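PDB 4E12: diketoreductase from Acinetobacter baylyi, which reduces dicarbonyl compounds with NADH and probably also interconverts (3S)-3-hydroxyacyl-CoA and 3-oxoacyl-CoA as an NAD-dependent dehydrogenase. Local coordinates for residues Gly136-Leu140 / Lys161-Tyr167; Glu155-Thr159 / Glu187-Leu193; Phe233-Asp237 / Gly279-Tyr283. All coordinates share one frame; numbering follows the deposited sequence.

Contact 1: residues Gly136-Leu140 / Lys161-Tyr167; sequences GDKFL and KTDPEVY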
loop_
_atom_site.group_PDB
_atom_site.type_symbol
_atom_site.label_atom_id
_atom_site.label_comp_id
_atom_site.label_asym_id
_atom_site.label_seq_id
_atom_site.Cartn_x
_atom_site.Cartn_y
_atom_site.Cartn_z
ATOM N N GLY A 136 -5.710 -34.633 7.927
ATOM C CA GLY A 136 -5.393 -33.614 6.942
ATOM C C GLY A 136 -6.570 -33.105 6.126
ATOM O O GLY A 136 -6.547 -31.970 5.642
ATOM N N ASP A 137 -7.596 -33.927 5.948
ATOM C CA ASP A 137 -8.765 -33.507 5.178
ATOM C C ASP A 137 -9.619 -32.518 5.967
ATOM O O ASP A 137 -10.514 -31.869 5.414
ATOM C CB ASP A 137 -9.617 -34.711 4.772
ATOM C CG ASP A 137 -10.079 -35.524 5.965
ATOM O OD1 ASP A 137 -9.218 -35.977 6.756
ATOM O OD2 ASP A 137 -11.306 -35.689 6.122
ATOM N N LYS A 138 -9.333 -32.398 7.261
ATOM C CA LYS A 138 -10.138 -31.564 8.141
ATOM C C LYS A 138 -9.314 -30.485 8.831
ATOM O O LYS A 138 -9.741 -29.953 9.858
ATOM C CB LYS A 138 -10.840 -32.429 9.199
ATOM C CG LYS A 138 -11.898 -33.379 8.651
ATOM C CD LYS A 138 -12.513 -34.189 9.775
ATOM C CE LYS A 138 -13.695 -35.023 9.301
ATOM N NZ LYS A 138 -14.839 -34.172 8.880
ATOM N N PHE A 139 -8.140 -30.175 8.284
ATOM C CA PHE A 139 -7.255 -29.182 8.875
ATOM C C PHE A 139 -7.014 -28.047 7.887
ATOM O O PHE A 139 -6.756 -28.277 6.705
ATOM C CB PHE A 139 -5.924 -29.815 9.264
ATOM C CG PHE A 139 -4.959 -28.861 9.878
ATOM C CD1 PHE A 139 -3.708 -28.643 9.310
ATOM C CD2 PHE A 139 -5.301 -28.168 11.039
ATOM C CE1 PHE A 139 -2.804 -27.754 9.881
ATOM C CE2 PHE A 139 -4.409 -27.278 11.623
ATOM C CZ PHE A 139 -3.150 -27.067 11.041
ATOM N N LEU A 140 -7.126 -26.816 8.370
ATOM C CA LEU A 140 -6.795 -25.655 7.563
ATOM C C LEU A 140 -6.451 -24.477 8.450
ATOM O O LEU A 140 -6.405 -24.599 9.677
ATOM C CB LEU A 140 -7.935 -25.311 6.592
ATOM C CG LEU A 140 -9.368 -25.283 7.134
ATOM C CD1 LEU A 140 -9.509 -24.288 8.274
ATOM C CD2 LEU A 140 -10.348 -24.976 6.015
ATOM N N LYS A 161 -4.265 -31.226 1.056
ATOM C CA LYS A 161 -4.991 -32.341 1.672
ATOM C C LYS A 161 -6.379 -31.923 2.167
ATOM O O LYS A 161 -7.227 -32.782 2.423
ATOM C CB LYS A 161 -4.183 -32.904 2.848
ATOM C CG LYS A 161 -2.746 -33.247 2.504
ATOM C CD LYS A 161 -1.933 -33.582 3.747
ATOM C CE LYS A 161 -0.478 -33.861 3.393
ATOM N NZ LYS A 161 0.351 -34.185 4.585
ATOM N N THR A 162 -6.618 -30.618 2.303
ATOM C CA THR A 162 -7.878 -30.135 2.871
ATOM C C THR A 162 -9.087 -30.523 2.028
ATOM O O THR A 162 -9.095 -30.338 0.810
ATOM C CB THR A 162 -7.905 -28.595 3.041
ATOM O OG1 THR A 162 -6.846 -28.185 3.909
ATOM C CG2 THR A 162 -9.228 -28.166 3.643
ATOM N N ASP A 163 -10.116 -31.040 2.691
ATOM C CA ASP A 163 -11.371 -31.380 2.037
ATOM C C ASP A 163 -12.116 -30.101 1.648
ATOM O O ASP A 163 -12.445 -29.278 2.505
ATOM C CB ASP A 163 -12.230 -32.235 2.979
ATOM C CG ASP A 163 -13.568 -32.655 2.365
ATOM O OD1 ASP A 163 -14.006 -32.064 1.358
ATOM O OD2 ASP A 163 -14.193 -33.589 2.907
ATOM N N PRO A 164 -12.403 -29.925 0.348
ATOM C CA PRO A 164 -13.111 -28.740 -0.144
ATOM C C PRO A 164 -14.401 -28.466 0.606
ATOM O O PRO A 164 -14.764 -27.306 0.819
ATOM C CB PRO A 164 -13.399 -29.081 -1.607
ATOM C CG PRO A 164 -12.337 -30.045 -1.969
ATOM C CD PRO A 164 -12.114 -30.873 -0.741
ATOM N N GLU A 165 -15.096 -29.531 0.994
ATOM C CA GLU A 165 -16.353 -29.411 1.722
ATOM C C GLU A 165 -16.130 -28.808 3.111
ATOM O O GLU A 165 -16.950 -28.025 3.607
ATOM C CB GLU A 165 -17.028 -30.783 1.830
ATOM C CG GLU A 165 -18.210 -30.841 2.797
ATOM C CD GLU A 165 -19.321 -29.863 2.461
ATOM O OE1 GLU A 165 -19.176 -29.093 1.489
ATOM O OE2 GLU A 165 -20.340 -29.861 3.185
ATOM N N VAL A 166 -15.028 -29.212 3.733
ATOM C CA VAL A 166 -14.593 -28.675 5.016
ATOM C C VAL A 166 -14.247 -27.205 4.834
ATOM O O VAL A 166 -14.701 -26.353 5.601
ATOM C CB VAL A 166 -13.354 -29.431 5.540
ATOM C CG1 VAL A 166 -12.720 -28.690 6.709
ATOM C CG2 VAL A 166 -13.761 -30.819 5.983
ATOM N N TYR A 167 -13.457 -26.915 3.807
ATOM C CA TYR A 167 -13.084 -25.540 3.484
ATOM C C TYR A 167 -14.335 -24.672 3.371
ATOM O O TYR A 167 -14.408 -23.613 3.984
ATOM C CB TYR A 167 -12.304 -25.516 2.172
ATOM C CG TYR A 167 -11.722 -24.179 1.776
ATOM C CD1 TYR A 167 -10.350 -23.942 1.876
ATOM C CD2 TYR A 167 -12.533 -23.152 1.297
ATOM C CE1 TYR A 167 -9.797 -22.707 1.504
ATOM C CE2 TYR A 167 -11.982 -21.902 0.920
ATOM C CZ TYR A 167 -10.620 -21.697 1.029
ATOM O OH TYR A 167 -10.069 -20.483 0.667
#
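The ring of Y167 meets the L140 methyl CD2 at its CD1 atom, 4.3 Å away, while the carboxylate of D163 is reached from above its plane by the amide of E165. That second approach (OD1 to E165 N, 2.8 Å) makes D163 the N-cap of helix 164-176, which packs on the sheet of the Rossmann-type NAD-binding domain. The cap itself is held from across the contact: D163 N donates to D137 O at 2.9 Å, tilted 30° from the carbonyl plane. Van der Waals packing adds to this. V166, in the first turn of the helix, sets CG2 against the same D137 carbonyl oxygen (3.5 Å) and against K138 CG (4.1 Å), the two side chains crossing at about a right angle, and it also touches I116 of strand 116-119. F139 turns the other way, edge-to-face with Y104, so that its carbonyl, rather than its ring, faces the loop leading into the helix. With chi1 at -60°, T162 holds its hydroxyl beside its own backbone N and its methyl towards L140. The hydroxyl accepts from T159 N and donates to F139 O, the two oxygens 2.8 Å apart and the donor almost in line with the carbonyl bond.

Contact 2: residues Glu155-Thr159 / Glu187-Leu193; sequences EVMGT and EKAGYVL
E155 and M157 on strand 153-158 reach across to a segment of irregular backbone carrying a type II turn from K188 to Y191, with M157 CA and E187 CA 6.1 Å apart, E155 CA and Y191 CA 7.0 Å, and no backbone-to-backbone hydrogen bond. Side chains therefore do the work. E155 OE2 accepts two amides at once: L193 N at 2.8 Å, nearly straight at 173°, and V192 N at 3.1 Å from above the carboxylate plane. The other oxygen, OE1, accepts a hydrogen bond from a water that also donates to G190 O (3.0 Å), and bonds ND1 of H143, predicted to be important for catalysis. This is consistent with the His-Glu pair of 3-hydroxyacyl-CoA dehydrogenases. M157 is extended to its sulfur and then bends (chi3 79°), placing CE 3.5 Å from Y191 CE1. SD lies 4.3 Å from the ring centroid, a Met-aromatic contact, and weakly accepts K188 N. Y191 stacks on H143 and donates its hydroxyl to S121 O. The contact bridges strand 153-158 and the first turn of helix 193-209, with P126 of helix 126-133 packed against M157 and E187, and T221 of the second subunit against V192 and L193.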
loop_
_atom_site.group_PDB
_atom_site.type_symbol
_atom_site.label_atom_id
_atom_site.label_comp_id
_atom_site.label_asym_id
_atom_site.label_seq_id
_atom_site.Cartn_x
_atom_site.Cartn_y
_atom_site.Cartn_z
ATOM N N GLU A 155 -9.059 -14.936 6.929
ATOM C CA GLU A 155 -8.344 -15.541 5.819
ATOM C C GLU A 155 -8.325 -17.042 5.947
ATOM O O GLU A 155 -7.755 -17.582 6.901
ATOM C CB GLU A 155 -6.920 -15.006 5.762
ATOM C CG GLU A 155 -6.896 -13.524 5.393
ATOM C CD GLU A 155 -5.519 -12.884 5.515
ATOM O OE1 GLU A 155 -4.900 -12.988 6.592
ATOM O OE2 GLU A 155 -5.057 -12.271 4.530
ATOM N N VAL A 156 -8.946 -17.699 4.975
ATOM C CA VAL A 156 -9.107 -19.146 4.977
ATOM C C VAL A 156 -8.085 -19.764 4.043
ATOM O O VAL A 156 -8.015 -19.414 2.864
ATOM C CB VAL A 156 -10.512 -19.558 4.497
ATOM C CG1 VAL A 156 -10.663 -21.084 4.548
ATOM C CG2 VAL A 156 -11.579 -18.884 5.357
ATOM N N MET A 157 -7.289 -20.688 4.563
ATOM C CA MET A 157 -6.196 -21.233 3.780
ATOM C C MET A 157 -5.915 -22.671 4.203
ATOM O O MET A 157 -5.464 -22.913 5.325
ATOM C CB MET A 157 -4.956 -20.363 4.011
ATOM C CG MET A 157 -3.762 -20.650 3.129
ATOM S SD MET A 157 -2.387 -19.545 3.515
ATOM C CE MET A 157 -1.749 -20.347 4.981
ATOM N N GLY A 158 -6.176 -23.616 3.305
ATOM C CA GLY A 158 -5.903 -25.011 3.608
ATOM C C GLY A 158 -4.648 -25.552 2.955
ATOM O O GLY A 158 -3.850 -24.795 2.392
ATOM N N THR A 159 -4.465 -26.868 3.032
ATOM C CA THR A 159 -3.369 -27.522 2.321
ATOM C C THR A 159 -3.967 -28.259 1.131
ATOM O O THR A 159 -5.185 -28.240 0.926
ATOM C CB THR A 159 -2.659 -28.587 3.194
ATOM O OG1 THR A 159 -3.562 -29.672 3.430
ATOM C CG2 THR A 159 -2.236 -27.998 4.530
ATOM N N GLU A 187 -1.639 -22.421 -0.325
ATOM C CA GLU A 187 -0.872 -21.850 0.774
ATOM C C GLU A 187 0.010 -20.697 0.339
ATOM O O GLU A 187 0.549 -20.674 -0.773
ATOM C CB GLU A 187 0.004 -22.879 1.459
ATOM C CG GLU A 187 -0.716 -23.852 2.324
ATOM C CD GLU A 187 0.268 -24.631 3.146
ATOM O OE1 GLU A 187 1.274 -25.095 2.566
ATOM O OE2 GLU A 187 0.063 -24.744 4.368
ATOM N N LYS A 188 0.166 -19.758 1.253
ATOM C CA LYS A 188 1.027 -18.611 1.074
ATOM C C LYS A 188 1.380 -18.082 2.455
ATOM O O LYS A 188 0.496 -17.731 3.241
ATOM C CB LYS A 188 0.297 -17.532 0.260
ATOM C CG LYS A 188 1.070 -16.226 0.083
ATOM C CD LYS A 188 2.302 -16.379 -0.804
ATOM C CE LYS A 188 3.104 -15.095 -0.855
ATOM N NZ LYS A 188 3.717 -14.800 0.468
ATOM N N ALA A 189 2.669 -18.040 2.764
ATOM C CA ALA A 189 3.094 -17.468 4.028
ATOM C C ALA A 189 2.667 -16.013 4.065
ATOM O O ALA A 189 2.858 -15.280 3.091
ATOM C CB ALA A 189 4.600 -17.567 4.179
ATOM N N GLY A 190 2.116 -15.603 5.198
ATOM C CA GLY A 190 1.575 -14.261 5.335
ATOM C C GLY A 190 0.199 -14.095 4.716
ATOM O O GLY A 190 -0.329 -12.983 4.656
ATOM N N TYR A 191 -0.398 -15.190 4.259
ATOM C CA TYR A 191 -1.742 -15.132 3.676
ATOM C C TYR A 191 -1.775 -14.023 2.615
ATOM O O TYR A 191 -0.812 -13.858 1.852
ATOM C CB TYR A 191 -2.798 -14.884 4.786
ATOM C CG TYR A 191 -2.751 -15.923 5.902
ATOM C CD1 TYR A 191 -3.590 -17.030 5.885
ATOM C CD2 TYR A 191 -1.864 -15.793 6.967
ATOM C CE1 TYR A 191 -3.553 -17.999 6.913
ATOM C CE2 TYR A 191 -1.814 -16.757 7.996
ATOM C CZ TYR A 191 -2.663 -17.852 7.958
ATOM O OH TYR A 191 -2.625 -18.802 8.964
ATOM N N VAL A 192 -2.859 -13.251 2.594
ATOM C CA VAL A 192 -3.015 -12.129 1.673
ATOM C C VAL A 192 -2.608 -10.791 2.298
ATOM O O VAL A 192 -1.737 -10.095 1.774
ATOM C CB VAL A 192 -4.466 -12.018 1.125
ATOM C CG1 VAL A 192 -4.610 -10.763 0.279
ATOM C CG2 VAL A 192 -4.807 -13.246 0.273
ATOM N N LEU A 193 -3.231 -10.416 3.413
ATOM C CA LEU A 193 -2.994 -9.070 3.951
ATOM C C LEU A 193 -1.525 -8.770 4.265
ATOM O O LEU A 193 -0.987 -7.743 3.837
ATOM C CB LEU A 193 -3.843 -8.824 5.195
ATOM C CG LEU A 193 -3.597 -7.460 5.830
ATOM C CD1 LEU A 193 -3.840 -6.314 4.841
ATOM C CD2 LEU A 193 -4.469 -7.337 7.058
HETATM O O HOH W 1 -2.252 -11.732 6.526
#

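Contact 3: residues Phe233-Asp237 / Gly279-Tyr283; sequences FEIFD and GFYRY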
loop_
_atom_site.group_PDB
_atom_site.type_symbol
_atom_site.label_atom_id
_atom_site.label_comp_id
_atom_site.label_asym_id
_atom_site.label_seq_id
_atom_site.Cartn_x
_atom_site.Cartn_y
_atom_site.Cartn_z
ATOM N N PHE A 233 3.854 5.113 8.075
ATOM C CA PHE A 233 4.342 5.321 9.437
ATOM C C PHE A 233 3.198 5.449 10.432
ATOM O O PHE A 233 3.305 5.011 11.581
ATOM C CB PHE A 233 5.398 6.432 9.482
ATOM C CG PHE A 233 6.654 6.056 8.735
ATOM C CD1 PHE A 233 7.643 5.304 9.369
ATOM C CD2 PHE A 233 6.843 6.433 7.409
ATOM C CE1 PHE A 233 8.805 4.937 8.688
ATOM C CE2 PHE A 233 8.005 6.061 6.723
ATOM C CZ PHE A 233 8.979 5.321 7.360
ATOM N N GLU A 234 2.084 5.997 9.968
ATOM C CA GLU A 234 0.874 5.994 10.775
ATOM C C GLU A 234 0.483 4.543 11.023
ATOM O O GLU A 234 0.085 4.183 12.131
ATOM C CB GLU A 234 -0.238 6.711 10.028
ATOM C CG GLU A 234 0.089 8.132 9.703
ATOM C CD GLU A 234 -1.042 8.795 8.981
ATOM O OE1 GLU A 234 -0.999 8.838 7.739
ATOM O OE2 GLU A 234 -1.983 9.251 9.660
ATOM N N ILE A 235 0.602 3.717 9.984
ATOM C CA ILE A 235 0.345 2.277 10.089
ATOM C C ILE A 235 1.319 1.603 11.050
ATOM O O ILE A 235 0.883 0.797 11.873
ATOM C CB ILE A 235 0.373 1.573 8.703
ATOM C CG1 ILE A 235 -0.747 2.127 7.817
ATOM C CG2 ILE A 235 0.299 0.054 8.861
ATOM C CD1 ILE A 235 -0.806 1.537 6.409
ATOM N N PHE A 236 2.621 1.908 10.976
ATOM C CA PHE A 236 3.583 1.376 11.968
ATOM C C PHE A 236 3.180 1.667 13.413
ATOM O O PHE A 236 3.349 0.822 14.302
ATOM C CB PHE A 236 5.005 1.946 11.777
ATOM C CG PHE A 236 5.827 1.225 10.743
ATOM C CD1 PHE A 236 6.380 1.917 9.663
ATOM C CD2 PHE A 236 6.055 -0.144 10.855
ATOM C CE1 PHE A 236 7.159 1.245 8.697
ATOM C CE2 PHE A 236 6.831 -0.830 9.899
ATOM C CZ PHE A 236 7.384 -0.129 8.816
ATOM N N ASP A 237 2.713 2.879 13.667
ATOM C CA ASP A 237 2.240 3.222 15.015
ATOM C C ASP A 237 1.079 2.323 15.461
ATOM O O ASP A 237 1.001 1.929 16.623
ATOM C CB ASP A 237 1.843 4.696 15.131
ATOM C CG ASP A 237 3.037 5.638 15.159
ATOM O OD1 ASP A 237 4.179 5.177 15.348
ATOM O OD2 ASP A 237 2.830 6.859 15.006
ATOM N N GLY A 279 4.491 7.437 18.783
ATOM C CA GLY A 279 5.455 6.647 18.040
ATOM C C GLY A 279 6.168 7.525 17.024
ATOM O O GLY A 279 6.811 8.511 17.395
ATOM N N PHE A 280 6.060 7.199 15.743
ATOM C CA PHE A 280 6.461 8.157 14.724
ATOM C C PHE A 280 5.682 9.469 14.875
ATOM O O PHE A 280 6.204 10.550 14.588
ATOM C CB PHE A 280 6.268 7.559 13.335
ATOM C CG PHE A 280 7.275 6.523 13.010
ATOM C CD1 PHE A 280 8.548 6.901 12.594
ATOM C CD2 PHE A 280 6.972 5.174 13.120
ATOM C CE1 PHE A 280 9.498 5.946 12.295
ATOM C CE2 PHE A 280 7.910 4.215 12.824
ATOM C CZ PHE A 280 9.182 4.598 12.408
ATOM N N TYR A 281 4.434 9.376 15.323
ATOM C CA TYR A 281 3.627 10.570 15.593
ATOM C C TYR A 281 3.278 10.661 17.062
ATOM O O TYR A 281 3.345 9.667 17.786
ATOM C CB TYR A 281 2.328 10.561 14.787
ATOM C CG TYR A 281 2.551 10.609 13.303
ATOM C CD1 TYR A 281 2.639 11.834 12.621
ATOM C CD2 TYR A 281 2.680 9.432 12.571
ATOM C CE1 TYR A 281 2.847 11.868 11.234
ATOM C CE2 TYR A 281 2.889 9.452 11.202
ATOM C CZ TYR A 281 2.971 10.665 10.534
ATOM O OH TYR A 281 3.176 10.647 9.173
ATOM N N ARG A 282 2.899 11.862 17.496
ATOM C CA ARG A 282 2.471 12.084 18.872
ATOM C C ARG A 282 0.946 12.108 18.878
ATOM O O ARG A 282 0.331 12.768 18.041
ATOM C CB ARG A 282 3.041 13.409 19.398
ATOM C CG ARG A 282 2.855 13.617 20.890
ATOM C CD ARG A 282 3.637 14.827 21.380
ATOM N NE ARG A 282 3.647 14.907 22.839
ATOM C CZ ARG A 282 4.252 15.864 23.533
ATOM N NH1 ARG A 282 4.903 16.836 22.906
ATOM N NH2 ARG A 282 4.212 15.854 24.859
ATOM N N TYR A 283 0.337 11.360 19.793
ATOM C CA TYR A 283 -1.118 11.220 19.826
ATOM C C TYR A 283 -1.705 11.886 21.071
ATOM O O TYR A 283 -0.913 12.344 21.929
ATOM C CB TYR A 283 -1.513 9.735 19.748
ATOM C CG TYR A 283 -1.017 9.115 18.471
ATOM C CD1 TYR A 283 0.202 8.427 18.425
ATOM C CD2 TYR A 283 -1.759 9.227 17.298
ATOM C CE1 TYR A 283 0.670 7.867 17.234
ATOM C CE2 TYR A 283 -1.307 8.672 16.106
ATOM C CZ TYR A 283 -0.093 7.993 16.084
ATOM O OH TYR A 283 0.332 7.452 14.905
HETATM O O HOH W 2 -1.441 6.015 13.401
#
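D237 of helix 232-239 offers both carboxylate oxygens to the last residues of the chain, inside the helical C-terminal domain of the 3-hydroxyacyl-CoA dehydrogenase family. Its CG lies opposite the carbonyl carbon, beside the backbone N (chi1 -74°), which turns the carboxylate to the tail amides. OD1 receives F280 N at 2.8 Å and OD2 receives Y281 N at 3.0 Å, each through its syn lone pair. The anti lone pair of OD2 takes a third donor, the hydroxyl of Y283, at 2.6 Å. The carboxylate stands steeply to the Y283 ring, their planes 80° apart, with the acid at the ring edge. Next to this polar centre lies an aromatic one: F233 points CD1 over the middle of the F280 ring in a T-shaped pair, centroids 4.7 Å apart and planes at 64°. F236 CB supports the same ring at CE2, 3.8 Å away. The methylene CG of E234 rests 3.4 Å from Y281 CE2. A water donates to both E234 O and Y283 OH.

Further out, D219 on helix 215-226 accepts the Y281 hydroxyl and the F233 amide, while E234 OE1 forms a salt bridge with R223 and accepts from G231 N. Helices 193-209, 241-249 and 253-267 enclose the phenylalanines. Three donors converging on the buried D237 would be expected to stabilise its ionised form, so that one aspartate joins helix 232-239 to the chain terminus.

How the contacts relate
Contacts 1 and 2 belong to one structural unit, their centres 14 Å apart and their segments alternating along the chain. On neighbouring strands 139-144 and 153-158, L140 CB packs 3.6 Å from G158 CA. From helix 164-176, Y167 OH, which bonds L184 O, also lies 3.2 Å from V156 O, a probable hydrogen bond that would have to share its single proton. Contact 2 is the one nearest the active site, through H143 and the NAD-binding S122, and it passes the chain on to the C-terminal domain. Contact 3 lies within that domain, away from the annotated sites, its centre about 28 Å from that of contact 2 and about 40 Å from that of contact 1.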